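Local coordinates for protein aminotransferase class-III (Ochrobactrum anthropi, PDB 5GHG) that probably transfers amino groups between amines and keto compounds as a class-III omega-transaminase, with the cofactor held here in its aminated form, pyridoxamine phosphate, at residues B[23-26]-B[27-31]; B[136-139]-B[140-143]; B[355-358]-B[359-363]; B[237-240]-B[241-245]. The protein carries 1 engineered substitution. All coordinates share one frame; numbering follows the deposited sequence.

Interaction 1: residues B[23-26]-B[27-31]; sequences AVRL and EAEGP
The guanidinium of Arg-25 meets the carboxylate of Glu-29 at its NE edge, and the two flat groups are steeply turned, with planes 76° apart. NE gives its hydrogen to OE1 at 2.9 Å, a salt bridge tilted a little from the guanidinium plane; OE2 stands farther off, and the guanidinium makes no second hydrogen bond to Glu-29. On the other side of the bond, OE1 is approached on its syn side, 26° out of the carboxylate plane. The aliphatic part of Arg-25 joins in, since CG lies 3.1 Å from Glu-29 OE1. With CG of Arg-25 placed beside its own carbonyl carbon (chi1 -167°), the chain heads toward the following turn, and the bend at chi3 presents NE to the acid. The guanidinium has a second partner in Tyr-88 of the second subunit, a cation-pi contact.

All this sits on the last turns of helix 23-29, an i to i+4 pair in a stretch that packs against the other subunit of the dimer. Glu-29 N bonds to Arg-25 O at 2.8 Å, and Gly-30 N reaches back to Leu-26 O at 2.6 Å. Gly-30 takes a positive phi as the chain leaves the helix. Beyond it, Leu-26 CD1 comes to 4.2 Å from Pro-31 CB, and both side chains also touch Asp-12 of helix 8-15. Glu-27 OE2 hydrogen-bonds Tyr-306 OH of the second subunit.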
loop_
_atom_site.group_PDB
_atom_site.type_symbol
_atom_site.label_atom_id
_atom_site.label_comp_id
_atom_site.label_asym_id
_atom_site.label_seq_id
_atom_site.Cartn_x
_atom_site.Cartn_y
_atom_site.Cartn_z
ATOM N N ALA B 23 -9.291 -14.981 12.097
ATOM C CA ALA B 23 -10.647 -14.463 11.928
ATOM C C ALA B 23 -11.666 -15.191 12.782
ATOM O O ALA B 23 -12.629 -14.579 13.261
ATOM C CB ALA B 23 -11.077 -14.534 10.461
ATOM N N VAL B 24 -11.499 -16.507 12.960
ATOM C CA VAL B 24 -12.444 -17.264 13.789
ATOM C C VAL B 24 -12.335 -16.819 15.237
ATOM O O VAL B 24 -13.348 -16.624 15.930
ATOM C CB VAL B 24 -12.184 -18.777 13.627
ATOM C CG1 VAL B 24 -12.846 -19.564 14.739
ATOM C CG2 VAL B 24 -12.685 -19.259 12.259
ATOM N N ARG B 25 -11.110 -16.624 15.722
ATOM C CA ARG B 25 -10.921 -16.169 17.088
ATOM C C ARG B 25 -11.441 -14.740 17.279
ATOM O O ARG B 25 -12.008 -14.418 18.328
ATOM C CB ARG B 25 -9.456 -16.273 17.471
ATOM C CG ARG B 25 -9.213 -16.118 18.945
ATOM C CD ARG B 25 -7.926 -16.827 19.388
ATOM N NE ARG B 25 -7.356 -16.111 20.516
ATOM C CZ ARG B 25 -6.218 -15.429 20.472
ATOM N NH1 ARG B 25 -5.495 -15.407 19.356
ATOM N NH2 ARG B 25 -5.787 -14.784 21.550
ATOM N N LEU B 26 -11.243 -13.869 16.286
ATOM C CA LEU B 26 -11.790 -12.526 16.379
ATOM C C LEU B 26 -13.304 -12.550 16.541
ATOM O O LEU B 26 -13.858 -11.828 17.378
ATOM C CB LEU B 26 -11.406 -11.685 15.153
ATOM C CG LEU B 26 -12.004 -10.286 15.399
ATOM C CD1 LEU B 26 -11.001 -9.345 16.094
ATOM C CD2 LEU B 26 -12.578 -9.714 14.172
ATOM N N GLU B 27 -13.991 -13.396 15.769
ATOM C CA GLU B 27 -15.450 -13.499 15.927
ATOM C C GLU B 27 -15.852 -13.944 17.320
ATOM O O GLU B 27 -16.900 -13.530 17.813
ATOM C CB GLU B 27 -16.055 -14.436 14.879
ATOM C CG GLU B 27 -15.904 -13.907 13.477
ATOM C CD GLU B 27 -16.652 -14.768 12.459
ATOM O OE1 GLU B 27 -17.003 -15.925 12.790
ATOM O OE2 GLU B 27 -16.902 -14.282 11.339
ATOM N N ALA B 28 -15.044 -14.767 17.978
ATOM C CA ALA B 28 -15.421 -15.219 19.322
ATOM C C ALA B 28 -15.044 -14.201 20.395
ATOM O O ALA B 28 -15.761 -14.055 21.387
ATOM C CB ALA B 28 -14.773 -16.572 19.635
ATOM N N GLU B 29 -13.912 -13.518 20.234
ATOM C CA GLU B 29 -13.383 -12.647 21.290
ATOM C C GLU B 29 -13.577 -11.158 21.026
ATOM O O GLU B 29 -13.642 -10.392 21.971
ATOM C CB GLU B 29 -11.898 -12.922 21.514
ATOM C CG GLU B 29 -11.630 -14.360 21.953
ATOM C CD GLU B 29 -10.155 -14.726 21.896
ATOM O OE1 GLU B 29 -9.838 -15.935 22.006
ATOM O OE2 GLU B 29 -9.318 -13.804 21.722
ATOM N N GLY B 30 -13.680 -10.735 19.765
ATOM C CA GLY B 30 -13.723 -9.330 19.455
ATOM C C GLY B 30 -12.352 -8.690 19.643
ATOM O O GLY B 30 -11.428 -9.312 20.171
ATOM N N PRO B 31 -12.201 -7.442 19.201
ATOM C CA PRO B 31 -10.925 -6.744 19.332
ATOM C C PRO B 31 -10.826 -6.026 20.683
ATOM O O PRO B 31 -11.820 -5.859 21.399
ATOM C CB PRO B 31 -10.994 -5.711 18.198
ATOM C CG PRO B 31 -12.444 -5.333 18.186
ATOM C CD PRO B 31 -13.209 -6.608 18.524
#

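Interaction 2: residues B[136-139]-B[140-143]; sequences LGEP and ERKK
Lys-142 folds back over Pro-139, and its chain curls round one carbonyl oxygen. From CB, bends at chi2 (-70°) and chi4 (59°) make the curl: CG passes 3.2 Å from Pro-139 O, CD lies somewhat farther off, and CE returns to 3.3 Å from the same oxygen. At the tip, NZ hydrogen-bonds Pro-139 O at 2.8 Å, tilted from the carbonyl plane. The ammonium is further gripped by Asn-134 OD1 and by a salt bridge to Asp-172 of the second subunit, which would offset the charge of this buried lysine.

Arg-141 and Glu-138 run side by side in the same direction. NE of Arg-141 donates to Glu-138 OE1 at 3.2 Å; the acid oxygen lies close to the guanidinium plane but is itself met from above the carboxylate plane, 48° out. The other end of the guanidinium is held by NH1 on Ile-219 O. In the backbone, Arg-141 N bonds to Glu-138 O at 3.1 Å. That bond closes a type I beta turn from Glu-138 to Arg-141, following the Schellman motif at Gly-137; together they form the connection from helix 118-135 to strand 143-147 in the large sheet of the PLP-dependent transaminase fold.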
loop_
_atom_site.group_PDB
_atom_site.type_symbol
_atom_site.label_atom_id
_atom_site.label_comp_id
_atom_site.label_asym_id
_atom_site.label_seq_id
_atom_site.Cartn_x
_atom_site.Cartn_y
_atom_site.Cartn_z
ATOM N N LEU B 136 20.678 -2.347 -18.633
ATOM C CA LEU B 136 22.088 -2.669 -18.718
ATOM C C LEU B 136 22.385 -3.807 -19.688
ATOM O O LEU B 136 23.560 -4.128 -19.895
ATOM C CB LEU B 136 22.628 -3.019 -17.317
ATOM C CG LEU B 136 22.744 -1.826 -16.378
ATOM C CD1 LEU B 136 23.041 -2.242 -14.938
ATOM C CD2 LEU B 136 23.844 -0.902 -16.883
ATOM N N GLY B 137 21.370 -4.425 -20.275
ATOM C CA GLY B 137 21.586 -5.575 -21.137
ATOM C C GLY B 137 21.996 -6.837 -20.385
ATOM O O GLY B 137 22.781 -7.641 -20.899
ATOM N N GLU B 138 21.496 -7.014 -19.162
ATOM C CA GLU B 138 21.776 -8.184 -18.337
ATOM C C GLU B 138 20.434 -8.832 -17.964
ATOM O O GLU B 138 19.971 -8.722 -16.822
ATOM C CB GLU B 138 22.566 -7.800 -17.085
ATOM C CG GLU B 138 23.980 -7.300 -17.355
ATOM C CD GLU B 138 24.805 -7.162 -16.069
ATOM O OE1 GLU B 138 24.340 -6.505 -15.122
ATOM O OE2 GLU B 138 25.905 -7.732 -15.995
ATOM N N PRO B 139 19.787 -9.492 -18.915
ATOM C CA PRO B 139 18.447 -10.028 -18.671
ATOM C C PRO B 139 18.397 -11.102 -17.600
ATOM O O PRO B 139 17.312 -11.392 -17.087
ATOM C CB PRO B 139 18.045 -10.588 -20.038
ATOM C CG PRO B 139 19.338 -10.908 -20.689
ATOM C CD PRO B 139 20.281 -9.836 -20.266
ATOM N N GLU B 140 19.533 -11.713 -17.271
ATOM C CA GLU B 140 19.579 -12.763 -16.253
ATOM C C GLU B 140 19.837 -12.234 -14.842
ATOM O O GLU B 140 19.629 -12.984 -13.888
ATOM C CB GLU B 140 20.675 -13.786 -16.579
ATOM C CG GLU B 140 20.370 -14.665 -17.780
ATOM C CD GLU B 140 21.202 -15.940 -17.745
ATOM O OE1 GLU B 140 22.227 -16.006 -18.458
ATOM O OE2 GLU B 140 20.837 -16.880 -16.998
ATOM N N ARG B 141 20.305 -10.995 -14.685
ATOM C CA ARG B 141 20.662 -10.494 -13.350
ATOM C C ARG B 141 19.390 -9.956 -12.690
ATOM O O ARG B 141 19.105 -8.763 -12.696
ATOM C CB ARG B 141 21.763 -9.445 -13.401
ATOM C CG ARG B 141 22.355 -9.187 -12.020
ATOM C CD ARG B 141 23.389 -8.069 -12.002
ATOM N NE ARG B 141 24.625 -8.468 -12.648
ATOM C CZ ARG B 141 25.571 -9.206 -12.083
ATOM N NH1 ARG B 141 25.429 -9.639 -10.841
ATOM N NH2 ARG B 141 26.665 -9.528 -12.769
ATOM N N LYS B 142 18.605 -10.883 -12.143
ATOM C CA LYS B 142 17.274 -10.583 -11.651
ATOM C C LYS B 142 16.976 -11.166 -10.273
ATOM O O LYS B 142 15.947 -10.821 -9.691
ATOM C CB LYS B 142 16.214 -11.096 -12.632
ATOM C CG LYS B 142 16.394 -10.607 -14.077
ATOM C CD LYS B 142 16.087 -9.119 -14.207
ATOM C CE LYS B 142 16.307 -8.571 -15.630
ATOM N NZ LYS B 142 15.481 -9.256 -16.665
ATOM N N LYS B 143 17.833 -12.022 -9.732
ATOM C CA LYS B 143 17.501 -12.688 -8.476
ATOM C C LYS B 143 17.817 -11.764 -7.299
ATOM O O LYS B 143 18.784 -10.992 -7.323
ATOM C CB LYS B 143 18.274 -14.003 -8.353
ATOM C CG LYS B 143 17.884 -15.055 -9.426
ATOM C CD LYS B 143 18.829 -16.251 -9.409
ATOM C CE LYS B 143 18.595 -17.223 -10.552
ATOM N NZ LYS B 143 19.756 -18.161 -10.690
#

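Interaction 3: residues B[355-358]-B[359-363]; sequences GTYM and QKRLR
Gln-359 begins the contact through its backbone: N bonds to Gly-355 O at 2.8 Å, and its CG packs 3.1 Å from the same oxygen. The side chain, bent at chi2, puts NE2 beside Met-358 CE, while that amide nitrogen hydrogen-bonds Gly-378 O and Ile-380 O. Lys-360 continues the helical bonding, with N on Thr-356 O.

Arg-361 lies alongside Tyr-357. Its CG sits over one face of the ring, 3.8 Å from the centroid and offset toward the rim, a CH-pi contact. Bends at chi2 (-73°) and chi3 (-52°) then carry the guanidinium round to the phenol end, its plane 84° from the ring. NH1 donates to Tyr-357 OH at 2.9 Å, although the position of NH1 is less certain; its main charge partner is Asp-437.

Leu-362 runs beside Met-358, Leu-362 CD1 touching Met-358 CG at 3.9 Å. Arg-363 turns back on Gln-359: NH1 hydrogen-bonds OE1 at 2.7 Å, on a lone pair in the amide plane, and also Gln-359 O.

The i to i+4 pairs among these belong to the end of helix 347-363, an amphipathic helix: buried Met-358 and Leu-362 face strand 380-385 and helix 433-455, while Thr-356 and Lys-360 are exposed.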
loop_
_atom_site.group_PDB
_atom_site.type_symbol
_atom_site.label_atom_id
_atom_site.label_comp_id
_atom_site.label_asym_id
_atom_site.label_seq_id
_atom_site.Cartn_x
_atom_site.Cartn_y
_atom_site.Cartn_z
ATOM N N GLY B 355 18.106 4.311 25.434
ATOM C CA GLY B 355 18.411 2.964 24.962
ATOM C C GLY B 355 19.499 2.289 25.776
ATOM O O GLY B 355 19.370 1.140 26.189
ATOM N N THR B 356 20.601 2.999 26.007
ATOM C CA THR B 356 21.650 2.466 26.864
ATOM C C THR B 356 21.072 1.989 28.200
ATOM O O THR B 356 21.355 0.879 28.663
ATOM C CB THR B 356 22.728 3.526 27.103
ATOM O OG1 THR B 356 23.349 3.832 25.857
ATOM C CG2 THR B 356 23.770 3.009 28.089
ATOM N N TYR B 357 20.228 2.807 28.806
ATOM C CA TYR B 357 19.651 2.442 30.087
ATOM C C TYR B 357 18.713 1.239 29.953
ATOM O O TYR B 357 18.775 0.306 30.760
ATOM C CB TYR B 357 18.940 3.657 30.695
ATOM C CG TYR B 357 18.280 3.377 32.022
ATOM C CD1 TYR B 357 19.049 3.007 33.133
ATOM C CD2 TYR B 357 16.907 3.465 32.172
ATOM C CE1 TYR B 357 18.466 2.739 34.349
ATOM C CE2 TYR B 357 16.298 3.202 33.392
ATOM C CZ TYR B 357 17.084 2.842 34.485
ATOM O OH TYR B 357 16.489 2.569 35.696
ATOM N N MET B 358 17.847 1.232 28.925
ATOM C CA MET B 358 16.945 0.098 28.729
ATOM C C MET B 358 17.710 -1.199 28.473
ATOM O O MET B 358 17.364 -2.255 29.021
ATOM C CB MET B 358 15.982 0.370 27.575
ATOM C CG MET B 358 14.961 -0.748 27.296
ATOM S SD MET B 358 13.906 -0.463 25.828
ATOM C CE MET B 358 15.041 -0.917 24.513
ATOM N N GLN B 359 18.739 -1.150 27.622
ATOM C CA GLN B 359 19.524 -2.353 27.360
ATOM C C GLN B 359 20.139 -2.894 28.644
ATOM O O GLN B 359 20.160 -4.110 28.867
ATOM C CB GLN B 359 20.620 -2.087 26.333
ATOM C CG GLN B 359 20.152 -1.643 24.959
ATOM C CD GLN B 359 19.269 -2.652 24.258
ATOM O OE1 GLN B 359 19.373 -3.859 24.484
ATOM N NE2 GLN B 359 18.400 -2.157 23.371
ATOM N N LYS B 360 20.645 -2.003 29.496
ATOM C CA LYS B 360 21.254 -2.434 30.760
ATOM C C LYS B 360 20.208 -3.017 31.701
ATOM O O LYS B 360 20.404 -4.106 32.259
ATOM C CB LYS B 360 21.976 -1.256 31.412
ATOM C CG LYS B 360 22.572 -1.544 32.789
ATOM C CD LYS B 360 23.020 -0.235 33.458
ATOM C CE LYS B 360 23.714 -0.484 34.801
ATOM N NZ LYS B 360 25.038 -1.169 34.633
ATOM N N ARG B 361 19.080 -2.319 31.884
ATOM C CA ARG B 361 18.034 -2.833 32.760
ATOM C C ARG B 361 17.510 -4.185 32.289
ATOM O O ARG B 361 17.321 -5.100 33.098
ATOM C CB ARG B 361 16.885 -1.815 32.880
ATOM C CG ARG B 361 17.221 -0.629 33.793
ATOM C CD ARG B 361 17.223 -1.069 35.265
ATOM N NE ARG B 361 15.980 -1.767 35.610
ATOM C CZ ARG B 361 14.908 -1.167 36.090
ATOM N NH1 ARG B 361 14.942 0.141 36.314
ATOM N NH2 ARG B 361 13.802 -1.866 36.366
ATOM N N LEU B 362 17.284 -4.346 30.980
ATOM C CA LEU B 362 16.782 -5.622 30.495
ATOM C C LEU B 362 17.783 -6.748 30.737
ATOM O O LEU B 362 17.398 -7.878 31.049
ATOM C CB LEU B 362 16.413 -5.542 29.011
ATOM C CG LEU B 362 15.107 -4.835 28.646
ATOM C CD1 LEU B 362 15.011 -4.648 27.134
ATOM C CD2 LEU B 362 13.880 -5.589 29.161
ATOM N N ARG B 363 19.071 -6.464 30.574
ATOM C CA ARG B 363 20.058 -7.519 30.754
ATOM C C ARG B 363 20.213 -7.940 32.216
ATOM O O ARG B 363 20.725 -9.026 32.485
ATOM C CB ARG B 363 21.391 -7.085 30.143
ATOM C CG ARG B 363 21.371 -7.307 28.616
ATOM C CD ARG B 363 22.536 -6.668 27.915
ATOM N NE ARG B 363 22.493 -6.914 26.475
ATOM C CZ ARG B 363 21.673 -6.292 25.641
ATOM N NH1 ARG B 363 20.817 -5.399 26.127
ATOM N NH2 ARG B 363 21.717 -6.539 24.331
#

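Interaction 4: residues B[237-240]-B[241-245]; sequences PKTY and WEKVQ
Tyr-240 and Trp-241 stand side by side, pointing the same way, and their rings meet in a T-shaped pair. The edge of Tyr-240 is turned to the face of Trp-241, with planes at 82° and CE2 of the tyrosine 3.7 Å from CE2 of the indole. One face of the tyrosine ring is taken by Val-244, whose CG2 lies 3.6 Å from the centroid and only 15° off the normal, a close CH-pi contact. The valine thus crosses the ring while the tryptophan takes its edge. The first torsion of Tyr-240 is extended (chi1 172°), which swings the ring toward Val-244, one turn on.

The polar half of the contact is Thr-239 with Lys-243. The extended lysine runs past the threonine, CG 3.2 Å from Thr-239 O, and NZ hydrogen-bonds OG1 at 2.8 Å. Thr-239 is the N-cap residue of helix 240-250, yet its hydroxyl makes no capping bond; its carbonyl accepts from Lys-243 N at 3.0 Å. Ahead of it, the type II turn from Pro-237 to Tyr-240 is tied by Tyr-240 N to Pro-237 O. A water bridges Pro-237 O and Trp-241 N, supplying an acceptor to an amide of the first helical turn.

The chemistry is divided. Tyr-240, Trp-241 and Val-244 pack on Phe-222 of strand 219-224, Arg-147 satisfying the tyrosine hydroxyl, which probably fixes the helix start on the sheet; the lysine ammonium, bonded to Thr-239 and Thr-201, links the turn to helix 196-214.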
loop_
_atom_site.group_PDB
_atom_site.type_symbol
_atom_site.label_atom_id
_atom_site.label_comp_id
_atom_site.label_asym_id
_atom_site.label_seq_id
_atom_site.Cartn_x
_atom_site.Cartn_y
_atom_site.Cartn_z
ATOM N N PRO B 237 25.498 -11.139 14.470
ATOM C CA PRO B 237 26.732 -11.276 15.240
ATOM C C PRO B 237 27.755 -10.240 14.806
ATOM O O PRO B 237 27.684 -9.661 13.716
ATOM C CB PRO B 237 27.183 -12.709 14.922
ATOM C CG PRO B 237 26.579 -13.007 13.608
ATOM C CD PRO B 237 25.287 -12.267 13.556
ATOM N N LYS B 238 28.707 -9.964 15.689
ATOM C CA LYS B 238 29.750 -9.037 15.313
ATOM C C LYS B 238 30.533 -9.593 14.122
ATOM O O LYS B 238 30.761 -10.811 14.018
ATOM C CB LYS B 238 30.682 -8.739 16.496
ATOM C CG LYS B 238 31.206 -9.933 17.236
ATOM C CD LYS B 238 32.166 -9.468 18.347
ATOM C CE LYS B 238 32.899 -10.638 19.031
ATOM N NZ LYS B 238 31.981 -11.465 19.864
ATOM N N THR B 239 30.902 -8.692 13.210
ATOM C CA THR B 239 31.609 -8.923 11.960
ATOM C C THR B 239 30.694 -9.406 10.840
ATOM O O THR B 239 31.141 -9.498 9.692
ATOM C CB THR B 239 32.805 -9.907 12.081
ATOM O OG1 THR B 239 32.344 -11.255 12.245
ATOM C CG2 THR B 239 33.714 -9.505 13.249
ATOM N N TYR B 240 29.420 -9.691 11.121
ATOM C CA TYR B 240 28.524 -10.180 10.077
ATOM C C TYR B 240 28.450 -9.215 8.898
ATOM O O TYR B 240 28.671 -9.602 7.740
ATOM C CB TYR B 240 27.121 -10.393 10.653
ATOM C CG TYR B 240 26.065 -10.714 9.617
ATOM C CD1 TYR B 240 25.882 -12.020 9.167
ATOM C CD2 TYR B 240 25.236 -9.717 9.108
ATOM C CE1 TYR B 240 24.902 -12.332 8.262
ATOM C CE2 TYR B 240 24.222 -10.023 8.190
ATOM C CZ TYR B 240 24.064 -11.324 7.768
ATOM O OH TYR B 240 23.091 -11.673 6.850
ATOM N N TRP B 241 28.109 -7.963 9.159
ATOM C CA TRP B 241 27.882 -7.047 8.055
ATOM C C TRP B 241 29.159 -6.742 7.281
ATOM O O TRP B 241 29.119 -6.539 6.059
ATOM C CB TRP B 241 27.195 -5.772 8.540
ATOM C CG TRP B 241 25.693 -5.959 8.630
ATOM C CD1 TRP B 241 24.923 -5.964 9.755
ATOM C CD2 TRP B 241 24.802 -6.212 7.535
ATOM N NE1 TRP B 241 23.606 -6.187 9.429
ATOM C CE2 TRP B 241 23.508 -6.345 8.071
ATOM C CE3 TRP B 241 24.978 -6.336 6.156
ATOM C CZ2 TRP B 241 22.379 -6.583 7.268
ATOM C CZ3 TRP B 241 23.839 -6.565 5.354
ATOM C CH2 TRP B 241 22.578 -6.698 5.918
ATOM N N GLU B 242 30.303 -6.731 7.959
ATOM C CA GLU B 242 31.574 -6.553 7.262
ATOM C C GLU B 242 31.848 -7.730 6.324
ATOM O O GLU B 242 32.176 -7.542 5.154
ATOM C CB GLU B 242 32.710 -6.385 8.270
ATOM C CG GLU B 242 34.083 -6.368 7.656
ATOM C CD GLU B 242 35.204 -6.408 8.696
ATOM O OE1 GLU B 242 36.347 -6.734 8.321
ATOM O OE2 GLU B 242 34.944 -6.109 9.879
ATOM N N LYS B 243 31.681 -8.953 6.826
ATOM C CA LYS B 243 31.938 -10.130 6.010
ATOM C C LYS B 243 30.921 -10.283 4.897
ATOM O O LYS B 243 31.278 -10.672 3.780
ATOM C CB LYS B 243 31.997 -11.375 6.891
ATOM C CG LYS B 243 33.095 -11.301 7.947
ATOM C CD LYS B 243 33.000 -12.418 8.991
ATOM C CE LYS B 243 34.239 -12.391 9.917
ATOM N NZ LYS B 243 34.064 -13.212 11.147
ATOM N N VAL B 244 29.648 -9.968 5.163
ATOM C CA VAL B 244 28.637 -10.040 4.104
ATOM C C VAL B 244 28.966 -9.042 2.992
ATOM O O VAL B 244 28.921 -9.382 1.793
ATOM C CB VAL B 244 27.221 -9.821 4.668
ATOM C CG1 VAL B 244 26.196 -9.566 3.534
ATOM C CG2 VAL B 244 26.797 -11.035 5.475
ATOM N N GLN B 245 29.305 -7.816 3.363
ATOM C CA GLN B 245 29.571 -6.790 2.354
ATOM C C GLN B 245 30.790 -7.144 1.495
ATOM O O GLN B 245 30.799 -6.867 0.291
ATOM C CB GLN B 245 29.731 -5.421 3.016
ATOM C CG GLN B 245 28.405 -4.850 3.516
ATOM C CD GLN B 245 28.536 -3.519 4.197
ATOM O OE1 GLN B 245 28.258 -2.474 3.597
ATOM N NE2 GLN B 245 28.958 -3.530 5.459
HETATM O O HOH W 1 27.442 -7.034 12.011
#

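Overall arrangement
All four contacts are local, and none touches another; interactions 3 and 4 come nearest, about 11 Å between closest atoms. Interactions 2 and 4 belong to the larger-domain sheet: 136-143 leads into strand 143-147, and helix 240-250 packs on its neighbour 219-224. Interaction 3 instead serves the other sheet, covering strand 380-385. Interaction 2 is the surface contact, ruled by ion pairs and a turn; interactions 3 and 4 have buried faces, with apolar and ring packing beside polar bonds. Interaction 1 is partly buried at the subunit interface, Leu-26 and Pro-31 inside and its arginine–glutamate pair on exposed residues. Interaction 2 has a like pair through NE and also reaches the second subunit, whereas 3 and 4 stay within one chain.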